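Long-range contact in NADH dehydrogenase, putative (PDB 5JWC), which probably oxidises NADH through a bound FAD and passes the electrons to ubiquinone, as a type II NADH dehydrogenase of the malaria parasite: residues A[28-41]-A[52-66]. Sequence-based numbering, arbitrary orientation.
Sequences KEKIIILGSGWGGF and YDVTLISPRNYFTFT. With FAD (flavin-adenine dinucleotide), chain C.
Trp38 lays one face of its indole over the edge of Phe63, with Phe63 CZ 3.6 Å from Trp38 CE2. The planes stand at 82°, a T-shaped pair. The Trp38 rim meets Phe65, and its NE1 donates to Thr66 OG1 at 2.9 Å. That hydroxyl also bonds FAD O2', which is consistent with the indole N-H helping to orient it. With CG swung roughly opposite the backbone N (chi1 156°), the Phe63 ring turns its edge to Trp38 and one face to Phe41. Phe63 CB makes a CH-pi contact over the Phe41 face.

Ser36 ties the two loops together. Its OG accepts from Ser58 OG (2.8 Å) and donates to Arg60 O (2.7 Å). Ser58 OG also takes the Arg60 N-H, an ST turn. Arg60 NH2 reaches Ser36 O from above the carbonyl plane, 3.1 Å away. The guanidinium lies with one face over FAD O3B, and Asp157 holds its NH1 in a salt bridge.

Gly35, Gly37 and Gly40 fit the GxGxxG pattern of a Rossmann-type dinucleotide fold. The amides of Trp38 and Gly39 bond the FAD phosphate oxygens O2A and O1P. Gly37 CA lies 3.2 Å from FAD O5B.

Strands 30-34 and 53-57 run parallel; six backbone hydrogen bonds join them from Glu29 to Gly35. Ile33 CD1 packs on Val54 CG1, and Ile31 CD1 sits over the Tyr52 ring.

This is a beta-alpha-beta unit, with helix 38-46 linking the two strands. Strand 131-134 flanks strand 30-34, strand 99-109 flanks strand 53-57, and helix 424-440 packs against Ile31 and Trp38.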
# COMPACT_ATOMS: atom_id res chain seq x y z
N LYS A 28 -29.75 -18.04 -20.86
CA LYS A 28 -29.21 -18.86 -19.78
C LYS A 28 -29.70 -18.40 -18.41
O LYS A 28 -29.96 -17.21 -18.20
CB LYS A 28 -27.69 -18.85 -19.84
CG LYS A 28 -27.15 -20.09 -20.51
CD LYS A 28 -25.91 -19.82 -21.34
CE LYS A 28 -24.77 -19.26 -20.52
NZ LYS A 28 -23.57 -19.18 -21.39
N GLU A 29 -29.83 -19.33 -17.48
CA GLU A 29 -30.29 -18.95 -16.15
C GLU A 29 -29.25 -18.11 -15.42
O GLU A 29 -28.04 -18.35 -15.50
CB GLU A 29 -30.65 -20.19 -15.32
CG GLU A 29 -32.07 -20.69 -15.61
CD GLU A 29 -32.37 -22.01 -14.94
OE1 GLU A 29 -31.42 -22.81 -14.73
OE2 GLU A 29 -33.54 -22.24 -14.59
N LYS A 30 -29.75 -17.09 -14.74
CA LYS A 30 -28.92 -16.11 -14.07
C LYS A 30 -28.68 -16.47 -12.59
O LYS A 30 -29.62 -16.61 -11.81
CB LYS A 30 -29.56 -14.73 -14.15
CG LYS A 30 -28.57 -13.62 -14.38
CD LYS A 30 -29.25 -12.30 -14.77
CE LYS A 30 -28.53 -11.13 -14.07
NZ LYS A 30 -29.24 -9.82 -14.16
N ILE A 31 -27.40 -16.61 -12.23
CA ILE A 31 -27.02 -16.72 -10.83
C ILE A 31 -26.34 -15.43 -10.38
O ILE A 31 -25.33 -15.02 -10.96
CB ILE A 31 -26.05 -17.89 -10.57
CG1 ILE A 31 -26.61 -19.22 -11.06
CG2 ILE A 31 -25.70 -17.96 -9.09
CD1 ILE A 31 -25.59 -20.36 -11.04
N ILE A 32 -26.90 -14.78 -9.37
CA ILE A 32 -26.22 -13.67 -8.73
C ILE A 32 -25.57 -14.15 -7.44
O ILE A 32 -26.22 -14.77 -6.60
CB ILE A 32 -27.18 -12.50 -8.41
CG1 ILE A 32 -27.70 -11.84 -9.71
CG2 ILE A 32 -26.48 -11.47 -7.54
CD1 ILE A 32 -28.46 -10.57 -9.45
N ILE A 33 -24.27 -13.90 -7.30
CA ILE A 33 -23.54 -14.18 -6.06
C ILE A 33 -23.35 -12.88 -5.29
O ILE A 33 -22.79 -11.91 -5.84
CB ILE A 33 -22.17 -14.79 -6.36
CG1 ILE A 33 -22.30 -16.00 -7.25
CG2 ILE A 33 -21.42 -15.13 -5.05
CD1 ILE A 33 -20.99 -16.34 -7.93
N LEU A 34 -23.79 -12.84 -4.04
CA LEU A 34 -23.55 -11.66 -3.23
C LEU A 34 -22.35 -11.93 -2.33
O LEU A 34 -22.41 -12.81 -1.48
CB LEU A 34 -24.76 -11.31 -2.37
CG LEU A 34 -26.07 -11.06 -3.11
CD1 LEU A 34 -27.13 -10.61 -2.09
CD2 LEU A 34 -25.87 -10.02 -4.22
N GLY A 35 -21.28 -11.16 -2.53
CA GLY A 35 -20.10 -11.28 -1.67
C GLY A 35 -18.92 -11.83 -2.44
O GLY A 35 -19.06 -12.78 -3.25
N SER A 36 -17.76 -11.23 -2.20
CA SER A 36 -16.53 -11.67 -2.84
C SER A 36 -15.57 -12.29 -1.81
O SER A 36 -14.35 -12.10 -1.88
CB SER A 36 -15.85 -10.49 -3.56
OG SER A 36 -15.74 -9.34 -2.71
N GLY A 37 -16.12 -13.02 -0.85
CA GLY A 37 -15.31 -13.56 0.23
C GLY A 37 -15.10 -15.05 0.09
O GLY A 37 -15.18 -15.57 -1.01
N TRP A 38 -14.87 -15.73 1.20
CA TRP A 38 -14.56 -17.16 1.13
C TRP A 38 -15.68 -17.95 0.45
O TRP A 38 -15.42 -18.82 -0.37
CB TRP A 38 -14.26 -17.73 2.52
CG TRP A 38 -12.81 -17.46 2.93
CD1 TRP A 38 -12.36 -16.45 3.71
CD2 TRP A 38 -11.66 -18.20 2.53
NE1 TRP A 38 -10.99 -16.51 3.84
CE2 TRP A 38 -10.53 -17.58 3.13
CE3 TRP A 38 -11.45 -19.35 1.74
CZ2 TRP A 38 -9.24 -18.07 2.96
CZ3 TRP A 38 -10.16 -19.82 1.57
CH2 TRP A 38 -9.07 -19.18 2.17
N GLY A 39 -16.92 -17.63 0.77
CA GLY A 39 -18.03 -18.30 0.12
C GLY A 39 -18.20 -17.86 -1.33
O GLY A 39 -18.17 -18.68 -2.25
N GLY A 40 -18.40 -16.56 -1.52
CA GLY A 40 -18.71 -16.01 -2.83
C GLY A 40 -17.64 -16.30 -3.86
O GLY A 40 -17.95 -16.78 -4.95
N PHE A 41 -16.39 -16.01 -3.52
CA PHE A 41 -15.27 -16.20 -4.43
C PHE A 41 -15.05 -17.68 -4.75
O PHE A 41 -14.82 -18.04 -5.92
CB PHE A 41 -13.98 -15.58 -3.84
CG PHE A 41 -12.78 -15.61 -4.77
CD1 PHE A 41 -12.85 -15.07 -6.04
CD2 PHE A 41 -11.59 -16.18 -4.37
CE1 PHE A 41 -11.73 -15.10 -6.90
CE2 PHE A 41 -10.46 -16.21 -5.21
CZ PHE A 41 -10.54 -15.66 -6.48
N TYR A 52 -24.22 -21.49 -16.80
CA TYR A 52 -24.97 -20.41 -16.20
C TYR A 52 -24.41 -19.05 -16.57
O TYR A 52 -23.26 -18.92 -16.99
CB TYR A 52 -24.99 -20.56 -14.67
CG TYR A 52 -25.66 -21.84 -14.15
CD1 TYR A 52 -27.02 -21.88 -13.91
CD2 TYR A 52 -24.92 -22.99 -13.91
CE1 TYR A 52 -27.64 -23.04 -13.43
CE2 TYR A 52 -25.53 -24.15 -13.44
CZ TYR A 52 -26.89 -24.17 -13.21
OH TYR A 52 -27.49 -25.32 -12.73
N ASP A 53 -25.25 -18.04 -16.43
CA ASP A 53 -24.82 -16.65 -16.53
C ASP A 53 -24.62 -16.09 -15.13
O ASP A 53 -25.58 -15.80 -14.42
CB ASP A 53 -25.84 -15.81 -17.29
CG ASP A 53 -25.41 -14.36 -17.41
OD1 ASP A 53 -24.30 -14.11 -17.94
OD2 ASP A 53 -26.18 -13.48 -16.98
N VAL A 54 -23.35 -15.96 -14.74
CA VAL A 54 -23.00 -15.67 -13.36
C VAL A 54 -22.52 -14.25 -13.17
O VAL A 54 -21.58 -13.81 -13.86
CB VAL A 54 -21.90 -16.62 -12.87
CG1 VAL A 54 -21.52 -16.32 -11.41
CG2 VAL A 54 -22.32 -18.09 -13.07
N THR A 55 -23.15 -13.54 -12.24
CA THR A 55 -22.66 -12.23 -11.85
C THR A 55 -22.36 -12.19 -10.36
O THR A 55 -23.21 -12.54 -9.54
CB THR A 55 -23.68 -11.11 -12.21
OG1 THR A 55 -24.00 -11.18 -13.60
CG2 THR A 55 -23.09 -9.74 -11.92
N LEU A 56 -21.14 -11.79 -10.00
CA LEU A 56 -20.81 -11.59 -8.61
C LEU A 56 -20.94 -10.12 -8.28
O LEU A 56 -20.43 -9.24 -9.00
CB LEU A 56 -19.41 -12.12 -8.28
CG LEU A 56 -19.07 -12.22 -6.79
CD1 LEU A 56 -18.07 -13.39 -6.58
CD2 LEU A 56 -18.49 -10.92 -6.24
N ILE A 57 -21.61 -9.86 -7.17
CA ILE A 57 -21.87 -8.52 -6.73
C ILE A 57 -21.31 -8.32 -5.32
O ILE A 57 -21.68 -9.04 -4.39
CB ILE A 57 -23.38 -8.23 -6.73
CG1 ILE A 57 -23.91 -8.35 -8.16
CG2 ILE A 57 -23.65 -6.86 -6.22
CD1 ILE A 57 -25.39 -8.23 -8.25
N SER A 58 -20.43 -7.34 -5.17
CA SER A 58 -19.81 -7.05 -3.89
C SER A 58 -19.21 -5.66 -3.92
O SER A 58 -18.72 -5.24 -4.96
CB SER A 58 -18.73 -8.08 -3.56
OG SER A 58 -18.06 -7.72 -2.38
N PRO A 59 -19.23 -4.94 -2.78
CA PRO A 59 -18.59 -3.62 -2.79
C PRO A 59 -17.06 -3.73 -2.80
O PRO A 59 -16.37 -2.73 -2.99
CB PRO A 59 -19.09 -2.96 -1.49
CG PRO A 59 -19.38 -4.13 -0.58
CD PRO A 59 -19.88 -5.23 -1.49
N ARG A 60 -16.56 -4.95 -2.60
CA ARG A 60 -15.13 -5.23 -2.55
C ARG A 60 -14.73 -5.98 -3.81
O ARG A 60 -15.20 -7.10 -4.05
CB ARG A 60 -14.81 -6.07 -1.30
CG ARG A 60 -13.36 -6.05 -0.83
CD ARG A 60 -13.19 -6.92 0.42
NE ARG A 60 -13.33 -8.33 0.11
CZ ARG A 60 -13.37 -9.31 1.02
NH1 ARG A 60 -13.27 -9.01 2.31
NH2 ARG A 60 -13.49 -10.57 0.63
N ASN A 61 -13.87 -5.38 -4.64
CA ASN A 61 -13.57 -6.03 -5.91
C ASN A 61 -12.36 -6.96 -5.83
O ASN A 61 -11.78 -7.35 -6.84
CB ASN A 61 -13.42 -5.00 -7.03
CG ASN A 61 -12.08 -4.31 -7.01
OD1 ASN A 61 -11.53 -4.05 -5.94
ND2 ASN A 61 -11.56 -4.01 -8.19
N TYR A 62 -12.01 -7.35 -4.61
CA TYR A 62 -10.98 -8.36 -4.40
C TYR A 62 -11.46 -9.35 -3.34
O TYR A 62 -12.31 -9.03 -2.54
CB TYR A 62 -9.65 -7.71 -3.99
CG TYR A 62 -9.80 -6.78 -2.81
CD1 TYR A 62 -9.63 -7.23 -1.51
CD2 TYR A 62 -10.16 -5.45 -3.00
CE1 TYR A 62 -9.77 -6.40 -0.43
CE2 TYR A 62 -10.31 -4.59 -1.91
CZ TYR A 62 -10.12 -5.08 -0.63
OH TYR A 62 -10.28 -4.26 0.46
N PHE A 63 -10.89 -10.56 -3.35
CA PHE A 63 -11.07 -11.56 -2.30
C PHE A 63 -9.97 -11.35 -1.26
O PHE A 63 -8.83 -11.08 -1.63
CB PHE A 63 -11.00 -12.97 -2.90
CG PHE A 63 -10.61 -14.06 -1.91
CD1 PHE A 63 -11.55 -14.62 -1.04
CD2 PHE A 63 -9.30 -14.55 -1.87
CE1 PHE A 63 -11.19 -15.64 -0.14
CE2 PHE A 63 -8.93 -15.55 -0.98
CZ PHE A 63 -9.88 -16.10 -0.12
N THR A 64 -10.31 -11.49 0.02
CA THR A 64 -9.32 -11.35 1.09
C THR A 64 -9.01 -12.70 1.73
O THR A 64 -9.91 -13.36 2.27
CB THR A 64 -9.82 -10.40 2.19
OG1 THR A 64 -10.04 -9.11 1.61
CG2 THR A 64 -8.78 -10.30 3.36
N PHE A 65 -7.75 -13.09 1.67
CA PHE A 65 -7.30 -14.32 2.32
C PHE A 65 -7.15 -14.05 3.83
O PHE A 65 -6.04 -13.85 4.34
CB PHE A 65 -5.98 -14.81 1.69
CG PHE A 65 -5.67 -16.27 1.97
CD1 PHE A 65 -6.13 -17.28 1.14
CD2 PHE A 65 -4.91 -16.62 3.08
CE1 PHE A 65 -5.85 -18.62 1.42
CE2 PHE A 65 -4.62 -17.95 3.36
CZ PHE A 65 -5.10 -18.95 2.52
N THR A 66 -8.28 -14.06 4.54
CA THR A 66 -8.33 -13.62 5.94
C THR A 66 -7.35 -14.28 6.93
O THR A 66 -6.88 -13.62 7.85
CB THR A 66 -9.76 -13.78 6.51
OG1 THR A 66 -10.23 -15.10 6.25
CG2 THR A 66 -10.71 -12.80 5.83
PA FAD C . -16.40 -13.05 3.97
O1A FAD C . -16.12 -12.02 5.03
O2A FAD C . -15.21 -13.87 3.59
O5B FAD C . -17.03 -12.36 2.67
C5B FAD C . -18.19 -11.56 2.74
C4B FAD C . -18.23 -10.76 1.44
O4B FAD C . -19.50 -10.13 1.33
C3B FAD C . -17.18 -9.65 1.43
O3B FAD C . -16.63 -9.58 0.13
C2B FAD C . -17.98 -8.39 1.66
O2B FAD C . -17.38 -7.29 1.03
C1B FAD C . -19.28 -8.79 0.96
N9A FAD C . -20.47 -8.03 1.37
C8A FAD C . -20.77 -7.54 2.62
N7A FAD C . -21.98 -6.92 2.54
C5A FAD C . -22.44 -7.02 1.27
C6A FAD C . -23.60 -6.56 0.66
N6A FAD C . -24.54 -5.96 1.39
N1A FAD C . -23.80 -6.83 -0.67
C2A FAD C . -22.85 -7.53 -1.39
N3A FAD C . -21.70 -7.98 -0.78
C4A FAD C . -21.50 -7.71 0.53
N1 FAD C . -11.30 -19.11 9.19
C2 FAD C . -10.64 -20.31 9.15
O2 FAD C . -11.25 -21.32 8.80
N3 FAD C . -9.30 -20.39 9.47
C4 FAD C . -8.59 -19.28 9.84
O4 FAD C . -7.38 -19.38 10.11
C4X FAD C . -9.24 -18.05 9.87
N5 FAD C . -8.57 -16.91 10.23
C5X FAD C . -9.25 -15.69 10.26
C6 FAD C . -8.58 -14.54 10.60
C7 FAD C . -9.23 -13.31 10.64
C7M FAD C . -8.46 -12.07 11.03
C8 FAD C . -10.58 -13.24 10.31
C8M FAD C . -11.31 -11.93 10.35
C9 FAD C . -11.27 -14.40 9.96
C9A FAD C . -10.60 -15.63 9.93
N10 FAD C . -11.27 -16.79 9.58
C10 FAD C . -10.60 -17.98 9.54
C1' FAD C . -12.74 -16.78 9.27
C2' FAD C . -13.11 -16.53 7.83
O2' FAD C . -12.53 -15.32 7.42
C3' FAD C . -14.62 -16.37 7.77
O3' FAD C . -15.26 -17.47 8.35
C4' FAD C . -14.98 -16.24 6.30
O4' FAD C . -14.57 -14.96 5.90
C5' FAD C . -16.46 -16.43 6.03
O5' FAD C . -16.65 -16.36 4.64
P FAD C . -17.89 -15.52 4.03
O1P FAD C . -17.92 -15.70 2.53
O2P FAD C . -19.12 -15.99 4.76
O3P FAD C . -17.60 -13.99 4.48